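Local coordinates for protein insecticidal Delta-Endotoxin Cry8Ea1 (Bacillus Thuringiensis, PDB 3EB7) that is an insecticidal crystal toxin active against larvae of the beetle Holotrichia parallela, and probably kills by forming pores in gut cell membranes, at residues K299-H304 and S362-D367; I247-A252 and K357-S362; I306-I311 and L416-F421. All blocks are in the same frame, centred on the assembly; numbering follows the deposited sequence.

Interaction 1 (K299-H304 and S362-D367); sequences KKWIGH and SKVVFD. With SO4 (sulfate ion), chain E.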
loop_
_atom_site.group_PDB
_atom_site.type_symbol
_atom_site.label_atom_id
_atom_site.label_comp_id
_atom_site.label_asym_id
_atom_site.label_seq_id
_atom_site.Cartn_x
_atom_site.Cartn_y
_atom_site.Cartn_z
ATOM N N LYS A 299 -32.844 -11.805 -6.976
ATOM C CA LYS A 299 -32.448 -12.276 -5.650
ATOM C C LYS A 299 -31.078 -11.693 -5.332
ATOM O O LYS A 299 -30.091 -11.950 -6.039
ATOM C CB LYS A 299 -32.391 -13.780 -5.585
ATOM C CG LYS A 299 -33.689 -14.461 -5.559
ATOM C CD LYS A 299 -33.404 -15.936 -5.811
ATOM C CE LYS A 299 -34.485 -16.796 -5.293
ATOM N NZ LYS A 299 -34.383 -18.104 -6.020
ATOM N N LYS A 300 -31.020 -10.905 -4.261
ATOM C CA LYS A 300 -29.874 -10.037 -4.046
ATOM C C LYS A 300 -29.393 -10.051 -2.601
ATOM O O LYS A 300 -30.111 -10.431 -1.706
ATOM C CB LYS A 300 -30.191 -8.605 -4.518
ATOM C CG LYS A 300 -31.379 -7.968 -3.846
ATOM C CD LYS A 300 -31.449 -6.463 -4.201
ATOM C CE LYS A 300 -32.851 -5.835 -4.005
ATOM N NZ LYS A 300 -33.160 -5.750 -2.572
ATOM N N TRP A 301 -28.155 -9.628 -2.416
ATOM C CA TRP A 301 -27.482 -9.495 -1.135
ATOM C C TRP A 301 -28.117 -8.299 -0.409
ATOM O O TRP A 301 -27.929 -7.112 -0.831
ATOM C CB TRP A 301 -26.008 -9.220 -1.467
ATOM C CG TRP A 301 -24.992 -9.054 -0.326
ATOM C CD1 TRP A 301 -25.173 -8.440 0.907
ATOM C CD2 TRP A 301 -23.609 -9.458 -0.369
ATOM N NE1 TRP A 301 -23.981 -8.476 1.626
ATOM C CE2 TRP A 301 -23.011 -9.074 0.862
ATOM C CE3 TRP A 301 -22.818 -10.099 -1.334
ATOM C CZ2 TRP A 301 -21.670 -9.346 1.160
ATOM C CZ3 TRP A 301 -21.484 -10.372 -1.033
ATOM C CH2 TRP A 301 -20.925 -9.987 0.213
ATOM N N ILE A 302 -28.906 -8.607 0.626
ATOM C CA ILE A 302 -29.572 -7.583 1.458
ATOM C C ILE A 302 -28.945 -7.369 2.855
ATOM O O ILE A 302 -29.367 -6.480 3.594
ATOM C CB ILE A 302 -31.110 -7.827 1.647
ATOM C CG1 ILE A 302 -31.368 -9.144 2.399
ATOM C CG2 ILE A 302 -31.841 -7.763 0.337
ATOM C CD1 ILE A 302 -32.854 -9.369 2.831
ATOM N N GLY A 303 -27.955 -8.176 3.214
ATOM C CA GLY A 303 -27.256 -8.041 4.492
ATOM C C GLY A 303 -26.220 -9.134 4.601
ATOM O O GLY A 303 -26.243 -10.092 3.817
ATOM N N HIS A 304 -25.284 -8.991 5.533
ATOM C CA HIS A 304 -24.262 -10.011 5.780
ATOM C C HIS A 304 -23.731 -9.931 7.190
ATOM O O HIS A 304 -23.884 -8.934 7.894
ATOM C CB HIS A 304 -23.102 -9.941 4.764
ATOM C CG HIS A 304 -22.270 -8.697 4.845
ATOM N ND1 HIS A 304 -22.592 -7.538 4.169
ATOM C CD2 HIS A 304 -21.103 -8.445 5.488
ATOM C CE1 HIS A 304 -21.679 -6.616 4.419
ATOM N NE2 HIS A 304 -20.747 -7.147 5.192
ATOM N N SER A 362 -26.425 -9.622 -7.473
ATOM C CA SER A 362 -27.075 -10.933 -7.749
ATOM C C SER A 362 -26.108 -12.121 -7.731
ATOM O O SER A 362 -26.512 -13.283 -7.633
ATOM C CB SER A 362 -27.785 -10.884 -9.097
ATOM O OG SER A 362 -26.811 -10.589 -10.081
ATOM N N LYS A 363 -24.827 -11.823 -7.796
ATOM C CA LYS A 363 -23.835 -12.864 -7.948
ATOM C C LYS A 363 -22.449 -12.363 -7.590
ATOM O O LYS A 363 -22.063 -11.273 -8.009
ATOM C CB LYS A 363 -23.823 -13.384 -9.394
ATOM C CG LYS A 363 -22.897 -14.578 -9.602
ATOM C CD LYS A 363 -23.102 -15.094 -11.032
ATOM C CE LYS A 363 -22.125 -16.197 -11.408
ATOM N NZ LYS A 363 -22.256 -16.398 -12.900
ATOM N N VAL A 364 -21.716 -13.155 -6.821
ATOM C CA VAL A 364 -20.275 -12.899 -6.587
ATOM C C VAL A 364 -19.469 -14.200 -6.675
ATOM O O VAL A 364 -19.767 -15.145 -5.969
ATOM C CB VAL A 364 -19.965 -12.226 -5.184
ATOM C CG1 VAL A 364 -18.466 -11.892 -5.076
ATOM C CG2 VAL A 364 -20.806 -10.989 -4.973
ATOM N N VAL A 365 -18.458 -14.224 -7.530
ATOM C CA VAL A 365 -17.480 -15.330 -7.568
ATOM C C VAL A 365 -16.178 -14.909 -6.836
ATOM O O VAL A 365 -15.533 -13.929 -7.236
ATOM C CB VAL A 365 -17.171 -15.746 -9.032
ATOM C CG1 VAL A 365 -16.197 -16.917 -9.069
ATOM C CG2 VAL A 365 -18.482 -16.123 -9.777
ATOM N N PHE A 366 -15.835 -15.614 -5.757
ATOM C CA PHE A 366 -14.595 -15.383 -5.024
ATOM C C PHE A 366 -13.542 -16.449 -5.399
ATOM O O PHE A 366 -13.697 -17.641 -5.057
ATOM C CB PHE A 366 -14.806 -15.451 -3.497
ATOM C CG PHE A 366 -16.025 -14.673 -2.961
ATOM C CD1 PHE A 366 -17.317 -15.241 -3.002
ATOM C CD2 PHE A 366 -15.867 -13.415 -2.358
ATOM C CE1 PHE A 366 -18.448 -14.548 -2.492
ATOM C CE2 PHE A 366 -16.977 -12.716 -1.810
ATOM C CZ PHE A 366 -18.267 -13.285 -1.869
ATOM N N ASP A 367 -12.459 -16.033 -6.046
ATOM C CA ASP A 367 -11.386 -16.971 -6.345
ATOM C C ASP A 367 -10.403 -16.933 -5.206
ATOM O O ASP A 367 -9.913 -15.871 -4.856
ATOM C CB ASP A 367 -10.693 -16.635 -7.643
ATOM C CG ASP A 367 -11.605 -16.762 -8.851
ATOM O OD1 ASP A 367 -12.479 -17.666 -8.887
ATOM O OD2 ASP A 367 -11.410 -15.984 -9.805
HETATM S S SO4 E . -37.800 -19.139 -6.105
HETATM O O1 SO4 E . -39.175 -19.544 -6.378
HETATM O O2 SO4 E . -37.138 -20.169 -5.304
HETATM O O3 SO4 E . -37.155 -18.965 -7.415
HETATM O O4 SO4 E . -37.728 -17.877 -5.361
HETATM O O HOH W 1 -29.004 -13.717 -7.995
#
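Trp301 meets Val364 and Phe366 through one corner of its indole. CZ3 of Trp301 lies 4.0 Å from CG2 of Val364, which sits at the edge of the indole near its plane. CZ3 of Trp301 also comes within 4.4 Å of CZ of Phe366, and reaches that phenyl ring at its edge. Phe366 in turn takes CG1 of Val364, two residues earlier on the strand, over one face, toward the rim. Val364 thus serves both rings, one methyl for each.

The backbones do not hydrogen-bond directly between 299-304 and 362-367. A water bridges them instead. It donates to O of Lys299 at 2.9 Å and to O of Ser362 at 2.6 Å. The strand segments run at 73° to each other, as strands from two different sheets. This is the second, all-beta domain of a three-domain Cry toxin, the beta-prism, in which antiparallel sheets pack round a hydrophobic core. The aromatic and valine side chains point into that core.

The indole is turned toward 362-367 with its CG anti to the backbone N (chi1 -179°). NE1 of Trp301 donates to ND1 of His304 at 3.0 Å, which ties down the ring's far side. The acceptor lies in the indole plane, while the donor is tilted 32° out of the imidazole plane. Phe421 stacks on Trp301, and Phe336 meets Phe366 edge-to-face. At the outer end, the extended side chain of Lys299 leads away from the contact. NZ of Lys299 makes a weak hydrogen bond of 3.2 Å to O3 of a sulfate, probably from the crystallisation liquor.

Interaction 2 (I247-A252 and K357-S362); sequences IGAIGA and KYYGVS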
loop_
_atom_site.group_PDB
_atom_site.type_symbol
_atom_site.label_atom_id
_atom_site.label_comp_id
_atom_site.label_asym_id
_atom_site.label_seq_id
_atom_site.Cartn_x
_atom_site.Cartn_y
_atom_site.Cartn_z
ATOM N N ILE A 247 -20.213 -1.869 -5.239
ATOM C CA ILE A 247 -20.743 -2.863 -6.170
ATOM C C ILE A 247 -22.214 -2.579 -6.429
ATOM O O ILE A 247 -23.130 -3.226 -5.868
ATOM C CB ILE A 247 -20.470 -4.318 -5.702
ATOM C CG1 ILE A 247 -18.970 -4.463 -5.354
ATOM C CG2 ILE A 247 -20.835 -5.300 -6.832
ATOM C CD1 ILE A 247 -18.618 -5.693 -4.565
ATOM N N GLY A 248 -22.425 -1.561 -7.260
ATOM C CA GLY A 248 -23.743 -1.080 -7.657
ATOM C C GLY A 248 -23.666 -0.712 -9.133
ATOM O O GLY A 248 -22.615 -0.321 -9.640
ATOM N N ALA A 249 -24.787 -0.859 -9.825
ATOM C CA ALA A 249 -24.824 -0.633 -11.244
ATOM C C ALA A 249 -24.700 0.871 -11.542
ATOM O O ALA A 249 -25.223 1.701 -10.809
ATOM C CB ALA A 249 -26.122 -1.218 -11.831
ATOM N N ILE A 250 -24.009 1.201 -12.636
ATOM C CA ILE A 250 -23.807 2.603 -13.057
ATOM C C ILE A 250 -24.007 2.695 -14.547
ATOM O O ILE A 250 -23.483 1.880 -15.299
ATOM C CB ILE A 250 -22.422 3.140 -12.648
ATOM C CG1 ILE A 250 -22.427 3.580 -11.164
ATOM C CG2 ILE A 250 -21.985 4.342 -13.510
ATOM C CD1 ILE A 250 -21.038 3.757 -10.565
ATOM N N GLY A 251 -24.785 3.690 -14.960
ATOM C CA GLY A 251 -24.982 3.974 -16.354
ATOM C C GLY A 251 -26.095 4.976 -16.606
ATOM O O GLY A 251 -26.711 5.522 -15.678
ATOM N N ALA A 252 -26.358 5.178 -17.889
ATOM C CA ALA A 252 -27.374 6.104 -18.394
ATOM C C ALA A 252 -28.848 5.712 -18.094
ATOM O O ALA A 252 -29.697 6.586 -17.962
ATOM C CB ALA A 252 -27.134 6.358 -19.927
ATOM N N LYS A 357 -36.755 1.391 -9.736
ATOM C CA LYS A 357 -35.648 0.477 -9.974
ATOM C C LYS A 357 -35.171 -0.077 -8.643
ATOM O O LYS A 357 -35.169 0.637 -7.659
ATOM C CB LYS A 357 -34.493 1.192 -10.653
ATOM C CG LYS A 357 -34.885 1.913 -11.921
ATOM C CD LYS A 357 -33.681 2.485 -12.635
ATOM C CE LYS A 357 -34.075 3.713 -13.384
ATOM N NZ LYS A 357 -34.249 4.858 -12.455
ATOM N N TYR A 358 -34.765 -1.339 -8.633
ATOM C CA TYR A 358 -34.164 -1.973 -7.461
ATOM C C TYR A 358 -32.746 -2.369 -7.807
ATOM O O TYR A 358 -32.527 -3.156 -8.751
ATOM C CB TYR A 358 -34.823 -3.304 -7.106
ATOM C CG TYR A 358 -36.309 -3.403 -6.868
ATOM C CD1 TYR A 358 -37.242 -3.241 -7.905
ATOM C CD2 TYR A 358 -36.782 -3.804 -5.611
ATOM C CE1 TYR A 358 -38.619 -3.417 -7.682
ATOM C CE2 TYR A 358 -38.154 -4.007 -5.372
ATOM C CZ TYR A 358 -39.064 -3.805 -6.404
ATOM O OH TYR A 358 -40.404 -4.006 -6.118
ATOM N N TYR A 359 -31.797 -1.882 -7.016
ATOM C CA TYR A 359 -30.400 -2.212 -7.204
ATOM C C TYR A 359 -29.999 -3.273 -6.216
ATOM O O TYR A 359 -30.559 -3.326 -5.113
ATOM C CB TYR A 359 -29.524 -0.966 -7.029
ATOM C CG TYR A 359 -29.826 0.103 -8.052
ATOM C CD1 TYR A 359 -30.760 1.088 -7.784
ATOM C CD2 TYR A 359 -29.153 0.136 -9.265
ATOM C CE1 TYR A 359 -31.039 2.073 -8.718
ATOM C CE2 TYR A 359 -29.430 1.111 -10.219
ATOM C CZ TYR A 359 -30.374 2.058 -9.935
ATOM O OH TYR A 359 -30.661 3.016 -10.832
ATOM N N GLY A 360 -29.056 -4.133 -6.605
ATOM C CA GLY A 360 -28.476 -5.105 -5.672
ATOM C C GLY A 360 -27.575 -6.112 -6.343
ATOM O O GLY A 360 -27.691 -6.332 -7.541
ATOM N N VAL A 361 -26.702 -6.754 -5.572
ATOM C CA VAL A 361 -25.735 -7.703 -6.117
ATOM C C VAL A 361 -26.429 -9.080 -6.255
ATOM O O VAL A 361 -26.960 -9.630 -5.268
ATOM C CB VAL A 361 -24.480 -7.775 -5.193
ATOM C CG1 VAL A 361 -23.512 -8.953 -5.572
ATOM C CG2 VAL A 361 -23.752 -6.408 -5.156
ATOM N N SER A 362 -26.425 -9.622 -7.473
ATOM C CA SER A 362 -27.075 -10.933 -7.749
ATOM C C SER A 362 -26.108 -12.121 -7.731
ATOM O O SER A 362 -26.512 -13.283 -7.633
ATOM C CB SER A 362 -27.785 -10.884 -9.097
ATOM O OG SER A 362 -26.811 -10.589 -10.081
#
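Ile247 and Val361 make the tighter of two apolar contacts between the 247-252 loop and the strand segment 357-362. CG2 of Ile247 lies 3.5 Å from CG2 of Val361, and CB of Ile247 is 3.9 Å from that same CG2 of Val361. The rotation of Val361 (chi1 170°) sets CG2 opposite its own carbonyl carbon. CG2, rather than CG1, is thereby presented to the loop. The second apolar contact is lighter. CB of Ala249 points toward the strand and approaches CD2 of Tyr359 at 4.2 Å. The methyl comes in at the edge of the phenol ring, near its plane, and does not cover a face.

One contact mixes polar and apolar atoms. O of Ile247 lies 3.3 Å from CG2 of Val361, so the methyl touches both the backbone and the side chain of one residue. No hydrogen bond joins the two segments.

Ile247 instead makes a backbone hydrogen bond with Pro428 of strand 427-434. The loop, between strand 241-243 and helix 263-270, lies against strand 357-369 and its antiparallel partner 340-352, whose Val350 touches both Ala249 and Tyr359. It also reaches strand 427-434, where Ile247 touches Phe430.

Interaction 3 (I306-I311 and L416-F421); sequences ISSQPI and LNYVTF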
loop_
_atom_site.group_PDB
_atom_site.type_symbol
_atom_site.label_atom_id
_atom_site.label_comp_id
_atom_site.label_asym_id
_atom_site.label_seq_id
_atom_site.Cartn_x
_atom_site.Cartn_y
_atom_site.Cartn_z
ATOM N N ILE A 306 -20.060 -10.756 9.070
ATOM C CA ILE A 306 -18.676 -10.951 8.685
ATOM C C ILE A 306 -17.809 -11.115 9.917
ATOM O O ILE A 306 -17.968 -10.385 10.894
ATOM C CB ILE A 306 -18.152 -9.779 7.759
ATOM C CG1 ILE A 306 -16.680 -10.018 7.351
ATOM C CG2 ILE A 306 -18.352 -8.384 8.419
ATOM C CD1 ILE A 306 -16.235 -9.157 6.183
ATOM N N SER A 307 -16.896 -12.084 9.873
ATOM C CA SER A 307 -15.952 -12.302 10.961
ATOM C C SER A 307 -14.560 -12.089 10.433
ATOM O O SER A 307 -14.223 -12.530 9.310
ATOM C CB SER A 307 -16.073 -13.721 11.546
ATOM O OG SER A 307 -17.349 -13.954 12.129
ATOM N N SER A 308 -13.752 -11.409 11.250
ATOM C CA SER A 308 -12.307 -11.241 11.015
ATOM C C SER A 308 -11.501 -11.396 12.292
ATOM O O SER A 308 -12.035 -11.385 13.430
ATOM C CB SER A 308 -12.011 -9.864 10.415
ATOM O OG SER A 308 -12.615 -8.838 11.188
ATOM N N GLN A 309 -10.190 -11.445 12.093
ATOM C CA GLN A 309 -9.255 -11.787 13.125
ATOM C C GLN A 309 -7.895 -11.173 12.860
ATOM O O GLN A 309 -7.310 -11.455 11.819
ATOM C CB GLN A 309 -9.097 -13.317 13.129
ATOM C CG GLN A 309 -8.572 -13.802 14.411
ATOM C CD GLN A 309 -8.128 -15.237 14.360
ATOM O OE1 GLN A 309 -7.481 -15.714 15.283
ATOM N NE2 GLN A 309 -8.479 -15.931 13.311
ATOM N N PRO A 310 -7.357 -10.397 13.837
ATOM C CA PRO A 310 -5.938 -9.980 13.885
ATOM C C PRO A 310 -5.028 -11.214 14.002
ATOM O O PRO A 310 -5.479 -12.272 14.492
ATOM C CB PRO A 310 -5.831 -9.156 15.197
ATOM C CG PRO A 310 -7.194 -8.851 15.616
ATOM C CD PRO A 310 -8.104 -9.925 15.020
ATOM N N ILE A 311 -3.753 -11.083 13.638
ATOM C CA ILE A 311 -2.849 -12.240 13.711
ATOM C C ILE A 311 -2.745 -12.783 15.149
ATOM O O ILE A 311 -2.209 -12.128 16.059
ATOM C CB ILE A 311 -1.474 -11.962 13.080
ATOM C CG1 ILE A 311 -1.609 -11.610 11.592
ATOM C CG2 ILE A 311 -0.539 -13.168 13.230
ATOM C CD1 ILE A 311 -0.364 -10.935 11.005
ATOM N N LEU A 416 -8.882 -10.153 -0.404
ATOM C CA LEU A 416 -10.100 -9.584 0.190
ATOM C C LEU A 416 -9.939 -9.551 1.711
ATOM O O LEU A 416 -9.560 -10.566 2.324
ATOM C CB LEU A 416 -11.367 -10.373 -0.188
ATOM C CG LEU A 416 -12.713 -9.802 0.322
ATOM C CD1 LEU A 416 -12.952 -8.427 -0.325
ATOM C CD2 LEU A 416 -13.883 -10.769 0.024
ATOM N N ASN A 417 -10.249 -8.400 2.307
ATOM C CA ASN A 417 -10.096 -8.210 3.722
ATOM C C ASN A 417 -11.434 -8.051 4.447
ATOM O O ASN A 417 -11.610 -8.562 5.551
ATOM C CB ASN A 417 -9.192 -6.985 3.979
ATOM C CG ASN A 417 -8.951 -6.700 5.476
ATOM O OD1 ASN A 417 -9.006 -7.588 6.323
ATOM N ND2 ASN A 417 -8.706 -5.466 5.786
ATOM N N TYR A 418 -12.376 -7.340 3.846
ATOM C CA TYR A 418 -13.596 -7.004 4.530
ATOM C C TYR A 418 -14.679 -6.593 3.523
ATOM O O TYR A 418 -14.386 -6.311 2.350
ATOM C CB TYR A 418 -13.307 -5.865 5.531
ATOM C CG TYR A 418 -14.138 -5.933 6.798
ATOM C CD1 TYR A 418 -13.809 -6.827 7.829
ATOM C CD2 TYR A 418 -15.254 -5.103 6.963
ATOM C CE1 TYR A 418 -14.606 -6.887 8.998
ATOM C CE2 TYR A 418 -16.042 -5.150 8.125
ATOM C CZ TYR A 418 -15.715 -6.040 9.117
ATOM O OH TYR A 418 -16.498 -6.089 10.238
ATOM N N VAL A 419 -15.927 -6.573 4.000
ATOM C CA VAL A 419 -17.100 -6.101 3.274
ATOM C C VAL A 419 -17.963 -5.199 4.174
ATOM O O VAL A 419 -18.404 -5.612 5.263
ATOM C CB VAL A 419 -17.986 -7.286 2.793
ATOM C CG1 VAL A 419 -19.001 -6.815 1.764
ATOM C CG2 VAL A 419 -17.138 -8.438 2.180
ATOM N N THR A 420 -18.206 -3.965 3.709
ATOM C CA THR A 420 -19.177 -3.048 4.314
ATOM C C THR A 420 -20.372 -2.891 3.372
ATOM O O THR A 420 -20.344 -3.378 2.243
ATOM C CB THR A 420 -18.560 -1.690 4.613
ATOM O OG1 THR A 420 -18.076 -1.114 3.383
ATOM C CG2 THR A 420 -17.395 -1.880 5.594
ATOM N N PHE A 421 -21.422 -2.216 3.817
ATOM C CA PHE A 421 -22.680 -2.304 3.101
ATOM C C PHE A 421 -23.570 -1.127 3.472
ATOM O O PHE A 421 -23.479 -0.623 4.595
ATOM C CB PHE A 421 -23.318 -3.668 3.458
ATOM C CG PHE A 421 -24.569 -4.025 2.690
ATOM C CD1 PHE A 421 -24.498 -4.596 1.430
ATOM C CD2 PHE A 421 -25.817 -3.885 3.279
ATOM C CE1 PHE A 421 -25.676 -4.934 0.716
ATOM C CE2 PHE A 421 -26.989 -4.235 2.587
ATOM C CZ PHE A 421 -26.920 -4.759 1.309
HETATM O O HOH W 2 -15.748 -8.226 11.836
#
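The strand segments 306-310 and 416-421 run roughly antiparallel, at 143°, with axes 8.0 Å apart at closest approach and no hydrogen bond between them. Ile306 carries most of the contact. CD1 of Ile306 stands over one face of the Tyr418 ring, 3.9 Å from the centroid and 16° off the normal, a CH-pi contact. A trans chi1 (-179°) directs the CG1 branch to the ring, and the extended chi2 sets CD1 over its face. There CD1 of Ile306 is also close to N of Val419, at 3.4 Å. CG2 of Ile306 sits by the hydroxyl end of the ring, 3.6 Å from CZ of Tyr418. Ser308 comes from another direction. OG of Ser308 lies at the ring edge, near the plane, 3.5 Å from CE1 of Tyr418.

A water links the two segments. It lies at the ring edge, hydrogen-bonded to OH of Tyr418 at 2.8 Å, and also bonds OG of Ser308 and O of Ile306. OG of Ser308 also hydrogen-bonds Asp278, and Arg272 makes a cation-pi contact with Tyr418.

A classic beta bulge, with Asn417 and Tyr418 set against Ser431, interrupts the pairing with strand 427-434. The whole arrangement is a sheet-to-sheet interface of the beta-prism in the second domain of Cry toxins.

How the interactions relate
From the N terminus, the loop 247-252 comes first and meets strand 357-369 about 105 residues later. Interaction 2 closes that long loop of chain. Within it begins strand 296-310, which supplies one segment to interaction 1 and, further along, one to interaction 3. Segment 362-367 closes interaction 1, and segment 416-421 closes interaction 3 last. All three pairs cross. Interactions 1 and 2 share Ser362 and are joined by a probable hydrogen bond from Trp301 N to Val361 O. His304 NE2 and Val419 O join interactions 1 and 3 likewise. Interaction 1 joins the sheets of strands 296-310 and 357-369, interaction 3 those of 296-310 and 414-422. Interaction 2 brings the 247-252 loop onto the sheet of 357-369.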